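Long-range contacts in alpha-galactosidase 1 (Saccharomyces cerevisiae, PDB 3LRK), which hydrolyses terminal, non-reducing alpha-D-galactose residues from alpha-D-galactosides such as galactose oligosaccharides, galactomannans and galactolipids: residues Y183-W188 and G199-W204; W258-N263 and V286-I291. The protein carries 1 engineered substitution. One frame throughout, in Å; residues are numbered along the deposited sequence.

Contact 1. Residues Y183-W188 and G199-W204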
ATOM      1  N   TYR A 183     -10.548 -25.504  14.287  1.00 17.40           N
ATOM      2  CA  TYR A 183      -9.696 -25.127  13.145  1.00 17.37           C
ATOM      3  C   TYR A 183      -8.952 -23.811  13.416  1.00 17.76           C
ATOM      4  O   TYR A 183      -9.558 -22.732  13.488  1.00 17.96           O
ATOM      5  CB  TYR A 183     -10.553 -25.079  11.868  1.00 17.02           C
ATOM      6  CG  TYR A 183      -9.832 -24.814  10.547  1.00 15.90           C
ATOM      7  CD1 TYR A 183      -8.591 -25.398  10.243  1.00 16.10           C
ATOM      8  CD2 TYR A 183     -10.439 -24.009   9.581  1.00 14.74           C
ATOM      9  CE1 TYR A 183      -7.953 -25.144   8.992  1.00 14.84           C
ATOM     10  CE2 TYR A 183      -9.835 -23.761   8.355  1.00 15.44           C
ATOM     11  CZ  TYR A 183      -8.611 -24.323   8.057  1.00 14.69           C
ATOM     12  OH  TYR A 183      -8.058 -24.026   6.829  1.00 14.65           O
ATOM     13  N   SER A 184      -7.635 -23.934  13.590  1.00 17.47           N
ATOM     14  CA  SER A 184      -6.748 -22.837  13.952  1.00 17.45           C
ATOM     15  C   SER A 184      -5.923 -22.414  12.742  1.00 17.79           C
ATOM     16  O   SER A 184      -5.096 -23.170  12.251  1.00 17.19           O
ATOM     17  CB  SER A 184      -5.831 -23.283  15.108  1.00 17.56           C
ATOM     18  OG  SER A 184      -4.693 -22.452  15.272  1.00 18.80           O
ATOM     19  N   LEU A 185      -6.176 -21.205  12.245  1.00 18.23           N
ATOM     20  CA  LEU A 185      -5.425 -20.661  11.108  1.00 18.78           C
ATOM     21  C   LEU A 185      -4.057 -20.147  11.525  1.00 18.61           C
ATOM     22  O   LEU A 185      -3.904 -19.547  12.586  1.00 18.40           O
ATOM     23  CB  LEU A 185      -6.222 -19.520  10.456  1.00 18.49           C
ATOM     24  CG  LEU A 185      -7.171 -19.803   9.282  1.00 20.84           C
ATOM     25  CD1 LEU A 185      -7.890 -21.142   9.336  1.00 18.90           C
ATOM     26  CD2 LEU A 185      -8.142 -18.648   9.021  1.00 19.40           C
ATOM     27  N   CYS A 186      -3.055 -20.387  10.680  1.00 18.75           N
ATOM     28  CA  CYS A 186      -1.723 -19.866  10.936  1.00 18.24           C
ATOM     29  C   CYS A 186      -1.191 -19.231   9.658  1.00 17.81           C
ATOM     30  O   CYS A 186      -0.271 -19.753   9.046  1.00 16.71           O
ATOM     31  CB  CYS A 186      -0.779 -20.982  11.420  1.00 18.37           C
ATOM     32  SG  CYS A 186       0.865 -20.422  11.973  1.00 19.56           S
ATOM     33  N   ASN A 187      -1.791 -18.106   9.257  1.00 17.65           N
ATOM     34  CA  ASN A 187      -1.307 -17.363   8.108  1.00 17.53           C
ATOM     35  C   ASN A 187      -0.757 -15.979   8.455  1.00 17.42           C
ATOM     36  O   ASN A 187      -0.578 -15.148   7.563  1.00 17.44           O
ATOM     37  CB  ASN A 187      -2.370 -17.297   6.985  1.00 17.30           C
ATOM     38  CG  ASN A 187      -3.305 -16.100   7.110  1.00 17.50           C
ATOM     39  OD1 ASN A 187      -3.724 -15.729   8.209  1.00 19.13           O
ATOM     40  ND2 ASN A 187      -3.650 -15.500   5.971  1.00 16.18           N
ATOM     41  N   TRP A 188      -0.506 -15.733   9.745  1.00 17.04           N
ATOM     42  CA  TRP A 188       0.214 -14.536  10.207  1.00 17.30           C
ATOM     43  C   TRP A 188      -0.485 -13.187   9.908  1.00 17.07           C
ATOM     44  O   TRP A 188       0.177 -12.143   9.808  1.00 17.10           O
ATOM     45  CB  TRP A 188       1.631 -14.512   9.620  1.00 17.01           C
ATOM     46  CG  TRP A 188       2.272 -15.867   9.471  1.00 17.34           C
ATOM     47  CD1 TRP A 188       2.419 -16.836  10.447  1.00 17.26           C
ATOM     48  CD2 TRP A 188       2.881 -16.395   8.286  1.00 18.08           C
ATOM     49  NE1 TRP A 188       3.065 -17.935   9.919  1.00 17.54           N
ATOM     50  CE2 TRP A 188       3.368 -17.687   8.603  1.00 18.18           C
ATOM     51  CE3 TRP A 188       3.069 -15.896   6.981  1.00 17.57           C
ATOM     52  CZ2 TRP A 188       4.038 -18.490   7.662  1.00 18.98           C
ATOM     53  CZ3 TRP A 188       3.742 -16.698   6.044  1.00 17.01           C
ATOM     54  CH2 TRP A 188       4.210 -17.978   6.393  1.00 17.36           C
ATOM     55  N   GLY A 199     -16.015 -17.011   9.448  1.00 18.74           N
ATOM     56  CA  GLY A 199     -16.945 -17.884   8.740  1.00 18.57           C
ATOM     57  C   GLY A 199     -16.424 -19.260   8.380  1.00 18.68           C
ATOM     58  O   GLY A 199     -17.198 -20.132   7.963  1.00 18.49           O
ATOM     59  N   ILE A 200     -15.113 -19.463   8.535  1.00 18.86           N
ATOM     60  CA  ILE A 200     -14.477 -20.724   8.152  1.00 18.56           C
ATOM     61  C   ILE A 200     -13.517 -21.314   9.207  1.00 18.59           C
ATOM     62  O   ILE A 200     -12.999 -22.407   9.002  1.00 18.72           O
ATOM     63  CB  ILE A 200     -13.677 -20.569   6.819  1.00 18.47           C
ATOM     64  CG1 ILE A 200     -12.557 -19.526   6.975  1.00 18.19           C
ATOM     65  CG2 ILE A 200     -14.615 -20.213   5.639  1.00 18.98           C
ATOM     66  CD1 ILE A 200     -11.503 -19.551   5.800  1.00 17.12           C
ATOM     67  N   ALA A 201     -13.265 -20.590  10.300  1.00 18.65           N
ATOM     68  CA  ALA A 201     -12.270 -21.002  11.308  1.00 19.05           C
ATOM     69  C   ALA A 201     -12.613 -20.527  12.719  1.00 19.23           C
ATOM     70  O   ALA A 201     -13.415 -19.610  12.890  1.00 19.84           O
ATOM     71  CB  ALA A 201     -10.873 -20.503  10.917  1.00 18.41           C
ATOM     72  N   ASN A 202     -11.976 -21.144  13.719  1.00 18.61           N
ATOM     73  CA  ASN A 202     -12.182 -20.806  15.127  1.00 18.11           C
ATOM     74  C   ASN A 202     -11.181 -19.806  15.703  1.00 17.65           C
ATOM     75  O   ASN A 202     -11.462 -19.132  16.699  1.00 16.97           O
ATOM     76  CB  ASN A 202     -12.188 -22.096  15.963  1.00 18.16           C
ATOM     77  CG  ASN A 202     -13.373 -22.983  15.642  1.00 19.26           C
ATOM     78  OD1 ASN A 202     -13.218 -24.150  15.268  1.00 19.91           O
ATOM     79  ND2 ASN A 202     -14.578 -22.425  15.782  1.00 20.48           N
ATOM     80  N   SER A 203      -9.994 -19.734  15.100  1.00 17.29           N
ATOM     81  CA  SER A 203      -8.990 -18.740  15.483  1.00 17.19           C
ATOM     82  C   SER A 203      -8.040 -18.521  14.294  1.00 17.26           C
ATOM     83  O   SER A 203      -7.979 -19.347  13.376  1.00 16.60           O
ATOM     84  CB  SER A 203      -8.219 -19.149  16.762  1.00 17.27           C
ATOM     85  OG  SER A 203      -7.338 -20.240  16.531  1.00 17.99           O
ATOM     86  N   TRP A 204      -7.350 -17.387  14.304  1.00 17.28           N
ATOM     87  CA  TRP A 204      -6.377 -17.044  13.254  1.00 17.31           C
ATOM     88  C   TRP A 204      -5.202 -16.293  13.846  1.00 17.38           C
ATOM     89  O   TRP A 204      -5.371 -15.287  14.543  1.00 17.10           O
ATOM     90  CB  TRP A 204      -7.026 -16.211  12.129  1.00 17.43           C
ATOM     91  CG  TRP A 204      -7.914 -15.139  12.632  1.00 17.33           C
ATOM     92  CD1 TRP A 204      -7.560 -13.863  12.939  1.00 17.78           C
ATOM     93  CD2 TRP A 204      -9.320 -15.251  12.929  1.00 17.56           C
ATOM     94  NE1 TRP A 204      -8.656 -13.161  13.396  1.00 18.74           N
ATOM     95  CE2 TRP A 204      -9.746 -13.990  13.405  1.00 19.06           C
ATOM     96  CE3 TRP A 204     -10.256 -16.289  12.831  1.00 17.02           C
ATOM     97  CZ2 TRP A 204     -11.075 -13.734  13.791  1.00 18.94           C
ATOM     98  CZ3 TRP A 204     -11.590 -16.034  13.232  1.00 18.90           C
ATOM     99  CH2 TRP A 204     -11.974 -14.763  13.692  1.00 18.12           C
TER
HETATM  100  O   HOH W   1      -4.933 -19.741  15.233  1.00 18.77           O
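The A201 methyl group meets both Y183 and L185, which also pack on each other. L185 CD1 presses on A201 CB at 3.4 Å, tighter than usual for two carbons, and also sits over one face of the Y183 ring, offset toward its rim, while A201 CB approaches Y183 CD2 obliquely. That ring, with CG anti to the backbone N (chi1 -175°), turns its edge to I200 O, which lies in the ring plane 3.1 Å from Y183 CD2. N202 OD1 takes the Y183 N-H on an in-plane lone pair at 3.2 Å, its ND2 being held by N24 OD1, while N202 N returns a 2.9 Å bond to Y183 O. Regular parallel pairing follows, L185 N to S203 O at 2.8 Å. S184 and S203 share one face of the sheet, where a single water accepts from both hydroxyls and donates to L185 O, S203 OG also pairing with Q31 NE2; on the other face L185 CB meets W204 CB at 3.8 Å. The segments form neighbouring TIM-barrel strands joined by a beta-alpha-beta crossover through helix 193-196, which packs on L185. Helix 160-177 covers the Y183 ring, and strand 145-149 continues the sheet beyond S184.

Contact 2. Residues W258-N263 and V286-I291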
ATOM      1  N   TRP A 258     -11.444 -16.128  17.053  1.00 18.47           N
ATOM      2  CA  TRP A 258     -10.569 -15.279  17.854  1.00 18.61           C
ATOM      3  C   TRP A 258      -9.308 -14.871  17.110  1.00 18.51           C
ATOM      4  O   TRP A 258      -8.813 -15.620  16.289  1.00 18.66           O
ATOM      5  CB  TRP A 258     -10.159 -16.023  19.133  1.00 18.54           C
ATOM      6  CG  TRP A 258     -11.342 -16.560  19.882  1.00 19.54           C
ATOM      7  CD1 TRP A 258     -11.786 -17.849  19.907  1.00 19.80           C
ATOM      8  CD2 TRP A 258     -12.256 -15.801  20.673  1.00 19.79           C
ATOM      9  NE1 TRP A 258     -12.925 -17.945  20.682  1.00 20.88           N
ATOM     10  CE2 TRP A 258     -13.228 -16.700  21.172  1.00 20.21           C
ATOM     11  CE3 TRP A 258     -12.343 -14.449  21.023  1.00 20.02           C
ATOM     12  CZ2 TRP A 258     -14.279 -16.285  22.007  1.00 19.54           C
ATOM     13  CZ3 TRP A 258     -13.386 -14.040  21.858  1.00 19.70           C
ATOM     14  CH2 TRP A 258     -14.337 -14.959  22.337  1.00 18.82           C
ATOM     15  N   ASN A 259      -8.798 -13.684  17.427  1.00 18.92           N
ATOM     16  CA  ASN A 259      -7.441 -13.294  17.062  1.00 19.49           C
ATOM     17  C   ASN A 259      -6.468 -14.129  17.899  1.00 19.93           C
ATOM     18  O   ASN A 259      -6.705 -14.369  19.086  1.00 20.01           O
ATOM     19  CB  ASN A 259      -7.215 -11.809  17.335  1.00 19.29           C
ATOM     20  CG  ASN A 259      -8.077 -10.905  16.453  1.00 19.34           C
ATOM     21  OD1 ASN A 259      -8.160 -11.095  15.243  1.00 20.72           O
ATOM     22  ND2 ASN A 259      -8.702  -9.906  17.063  1.00 17.69           N
ATOM     23  N   ASP A 260      -5.381 -14.566  17.270  1.00 19.61           N
ATOM     24  CA  ASP A 260      -4.385 -15.442  17.909  1.00 19.64           C
ATOM     25  C   ASP A 260      -3.041 -14.717  17.890  1.00 19.64           C
ATOM     26  O   ASP A 260      -2.458 -14.488  16.824  1.00 19.31           O
ATOM     27  CB  ASP A 260      -4.342 -16.772  17.144  1.00 19.62           C
ATOM     28  CG  ASP A 260      -3.349 -17.792  17.718  1.00 19.54           C
ATOM     29  OD1 ASP A 260      -2.603 -17.503  18.680  1.00 20.62           O
ATOM     30  OD2 ASP A 260      -3.315 -18.906  17.164  1.00 18.22           O
ATOM     31  N   LEU A 261      -2.564 -14.337  19.076  1.00 19.31           N
ATOM     32  CA  LEU A 261      -1.304 -13.605  19.222  1.00 19.45           C
ATOM     33  C   LEU A 261      -0.061 -14.522  19.401  1.00 19.43           C
ATOM     34  O   LEU A 261       1.004 -14.060  19.834  1.00 19.13           O
ATOM     35  CB  LEU A 261      -1.394 -12.583  20.369  1.00 19.24           C
ATOM     36  CG  LEU A 261      -2.562 -11.616  20.657  1.00 21.67           C
ATOM     37  CD1 LEU A 261      -2.046 -10.256  21.198  1.00 20.57           C
ATOM     38  CD2 LEU A 261      -3.633 -11.437  19.556  1.00 19.53           C
ATOM     39  N   ASP A 262      -0.223 -15.805  19.057  1.00 19.17           N
ATOM     40  CA  ASP A 262       0.830 -16.844  19.073  1.00 19.53           C
ATOM     41  C   ASP A 262       1.021 -17.423  20.483  1.00 20.22           C
ATOM     42  O   ASP A 262       0.494 -16.881  21.445  1.00 20.62           O
ATOM     43  CB  ASP A 262       2.158 -16.337  18.465  1.00 19.77           C
ATOM     44  CG  ASP A 262       3.048 -17.451  17.965  1.00 19.46           C
ATOM     45  OD1 ASP A 262       2.651 -18.628  18.006  1.00 20.95           O
ATOM     46  OD2 ASP A 262       4.166 -17.142  17.507  1.00 22.46           O
ATOM     47  N   ASN A 263       1.738 -18.539  20.590  1.00 20.39           N
ATOM     48  CA  ASN A 263       1.928 -19.212  21.876  1.00 21.08           C
ATOM     49  C   ASN A 263       2.623 -18.308  22.900  1.00 21.70           C
ATOM     50  O   ASN A 263       3.472 -17.481  22.544  1.00 21.69           O
ATOM     51  CB  ASN A 263       2.735 -20.495  21.709  1.00 20.68           C
ATOM     52  CG  ASN A 263       2.139 -21.457  20.690  1.00 21.89           C
ATOM     53  OD1 ASN A 263       1.067 -21.224  20.106  1.00 24.97           O
ATOM     54  ND2 ASN A 263       2.833 -22.553  20.480  1.00 20.16           N
ATOM     55  N   VAL A 286      -7.140  -9.648  25.570  1.00 21.12           N
ATOM     56  CA  VAL A 286      -7.570  -9.514  24.173  1.00 20.71           C
ATOM     57  C   VAL A 286      -8.229 -10.793  23.643  1.00 21.10           C
ATOM     58  O   VAL A 286      -8.546 -10.889  22.453  1.00 20.92           O
ATOM     59  CB  VAL A 286      -6.418  -9.040  23.232  1.00 20.84           C
ATOM     60  CG1 VAL A 286      -5.849  -7.714  23.712  1.00 20.60           C
ATOM     61  CG2 VAL A 286      -5.307 -10.090  23.119  1.00 19.63           C
ATOM     62  N   LYS A 287      -8.434 -11.770  24.530  1.00 21.15           N
ATOM     63  CA  LYS A 287      -9.049 -13.052  24.159  1.00 21.33           C
ATOM     64  C   LYS A 287      -8.250 -13.792  23.065  1.00 21.28           C
ATOM     65  O   LYS A 287      -8.812 -14.381  22.134  1.00 21.53           O
ATOM     66  CB  LYS A 287     -10.521 -12.863  23.773  1.00 21.41           C
ATOM     67  CG  LYS A 287     -11.530 -13.038  24.915  1.00 22.34           C
ATOM     68  CD  LYS A 287     -11.441 -11.975  26.015  1.00 22.51           C
ATOM     69  CE  LYS A 287     -12.785 -11.901  26.754  1.00 22.54           C
ATOM     70  NZ  LYS A 287     -12.683 -11.149  28.029  1.00 22.36           N
ATOM     71  N   SER A 288      -6.929 -13.750  23.192  1.00 21.22           N
ATOM     72  CA  SER A 288      -6.070 -14.631  22.426  1.00 21.48           C
ATOM     73  C   SER A 288      -6.210 -16.045  22.997  1.00 21.83           C
ATOM     74  O   SER A 288      -6.494 -16.200  24.195  1.00 21.49           O
ATOM     75  CB  SER A 288      -4.606 -14.182  22.519  1.00 21.47           C
ATOM     76  OG  SER A 288      -3.741 -15.107  21.865  1.00 20.85           O
ATOM     77  N   PRO A 289      -6.045 -17.077  22.141  1.00 21.88           N
ATOM     78  CA  PRO A 289      -5.739 -18.408  22.659  1.00 21.84           C
ATOM     79  C   PRO A 289      -4.627 -18.338  23.709  1.00 21.99           C
ATOM     80  O   PRO A 289      -3.737 -17.476  23.634  1.00 21.85           O
ATOM     81  CB  PRO A 289      -5.250 -19.160  21.422  1.00 21.70           C
ATOM     82  CG  PRO A 289      -5.971 -18.512  20.285  1.00 21.90           C
ATOM     83  CD  PRO A 289      -6.144 -17.070  20.669  1.00 22.09           C
ATOM     84  N   LEU A 290      -4.696 -19.222  24.701  1.00 22.19           N
ATOM     85  CA  LEU A 290      -3.655 -19.296  25.716  1.00 22.39           C
ATOM     86  C   LEU A 290      -3.030 -20.671  25.610  1.00 22.45           C
ATOM     87  O   LEU A 290      -3.506 -21.627  26.203  1.00 21.85           O
ATOM     88  CB  LEU A 290      -4.217 -19.044  27.125  1.00 22.92           C
ATOM     89  CG  LEU A 290      -4.941 -17.728  27.433  1.00 22.52           C
ATOM     90  CD1 LEU A 290      -5.460 -17.754  28.885  1.00 22.45           C
ATOM     91  CD2 LEU A 290      -4.081 -16.482  27.172  1.00 22.03           C
ATOM     92  N   ILE A 291      -1.978 -20.748  24.803  1.00 22.47           N
ATOM     93  CA  ILE A 291      -1.289 -21.987  24.526  1.00 22.66           C
ATOM     94  C   ILE A 291       0.107 -21.875  25.154  1.00 22.76           C
ATOM     95  O   ILE A 291       0.896 -20.980  24.819  1.00 22.90           O
ATOM     96  CB  ILE A 291      -1.272 -22.310  22.995  1.00 22.77           C
ATOM     97  CG1 ILE A 291      -2.692 -22.651  22.514  1.00 22.99           C
ATOM     98  CG2 ILE A 291      -0.309 -23.469  22.674  1.00 22.78           C
ATOM     99  CD1 ILE A 291      -2.907 -22.521  21.008  1.00 24.30           C
TER
HETATM  100  O   HOH W   2      -9.463 -12.496  20.116  1.00 18.18           O
HETATM  101  O   HOH W   3      -8.391  -9.661  20.060  1.00 24.07           O
HETATM  102  O   HOH W   4      -1.339 -18.485  23.027  1.00 22.42           O
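The seventh and eighth strands of the TIM barrel come together here, 258-260 carrying on into a loop beside the catalytic pocket and 286-291 leading from a helix into strand 290-292. No direct backbone-to-backbone hydrogen bond joins the two segments; side chains and waters do the work instead. Helix 273-285 ends in a Schellman motif with K287, at positive phi, as its C-prime residue. K287 CB rests 3.6 Å from W258 CZ3, crossing the indole obliquely, while its NZ reaches I315 O and W258 NE1 binds G27 O. Next along, N259 O receives a nearly straight CA-H contact from S288 CA at 3.4 Å. P289 CG packs 3.7 Å from D260 CG, the two side chains crossing at about a right angle. With CG anti to the backbone N (chi1 -179°), D260 also offers OD1 to D262 N, two residues on, which meets it from above the carboxylate plane and closes an Asx turn. Replacing the carboxylate with an alanine here is likely to leave D262 N without its acceptor and to thin the packing on P289 CG. L261 packs its CD1 against V286 CG2 at 3.8 Å. Beyond the turn, N263 CG lies 3.7 Å from I291 CG2, close to a glycerol that probably came from the crystallisation liquor and to the substrate-binding K147. One water accepts from N259 ND2, whose OD1 takes the W204 NE1 bond, and donates to V286 O; another lies among D262 O, P289 O and I291 N. The S288 hydroxyl ties the middle together: OG accepts from L261 N at 3.1 Å, with an N-H...O angle of 166°, and donates to P289 O at 3.0 Å, in the carbonyl plane and on a lone pair.

Overall arrangement
Both contacts are buried in the same barrel, contact 2 close to the centre of the chain and contact 1 farther out, and strands 203-205 and 258-260, one from each, lie side by side. W204 NE1 reaches N259 OD1 at 2.8 Å, W204 O probably accepts from D260 N, and S203 CB packs near P289 CG. Their chemistry differs. Contact 1 pairs adjacent parallel strands directly, backbone to backbone, with one asparagine standing in at the end. Contact 2 joins strands seven and eight where they do not pair in this way, using a serine hydroxyl, proline packing and waters, and its loop extends toward the substrate-binding residues R205 and K147.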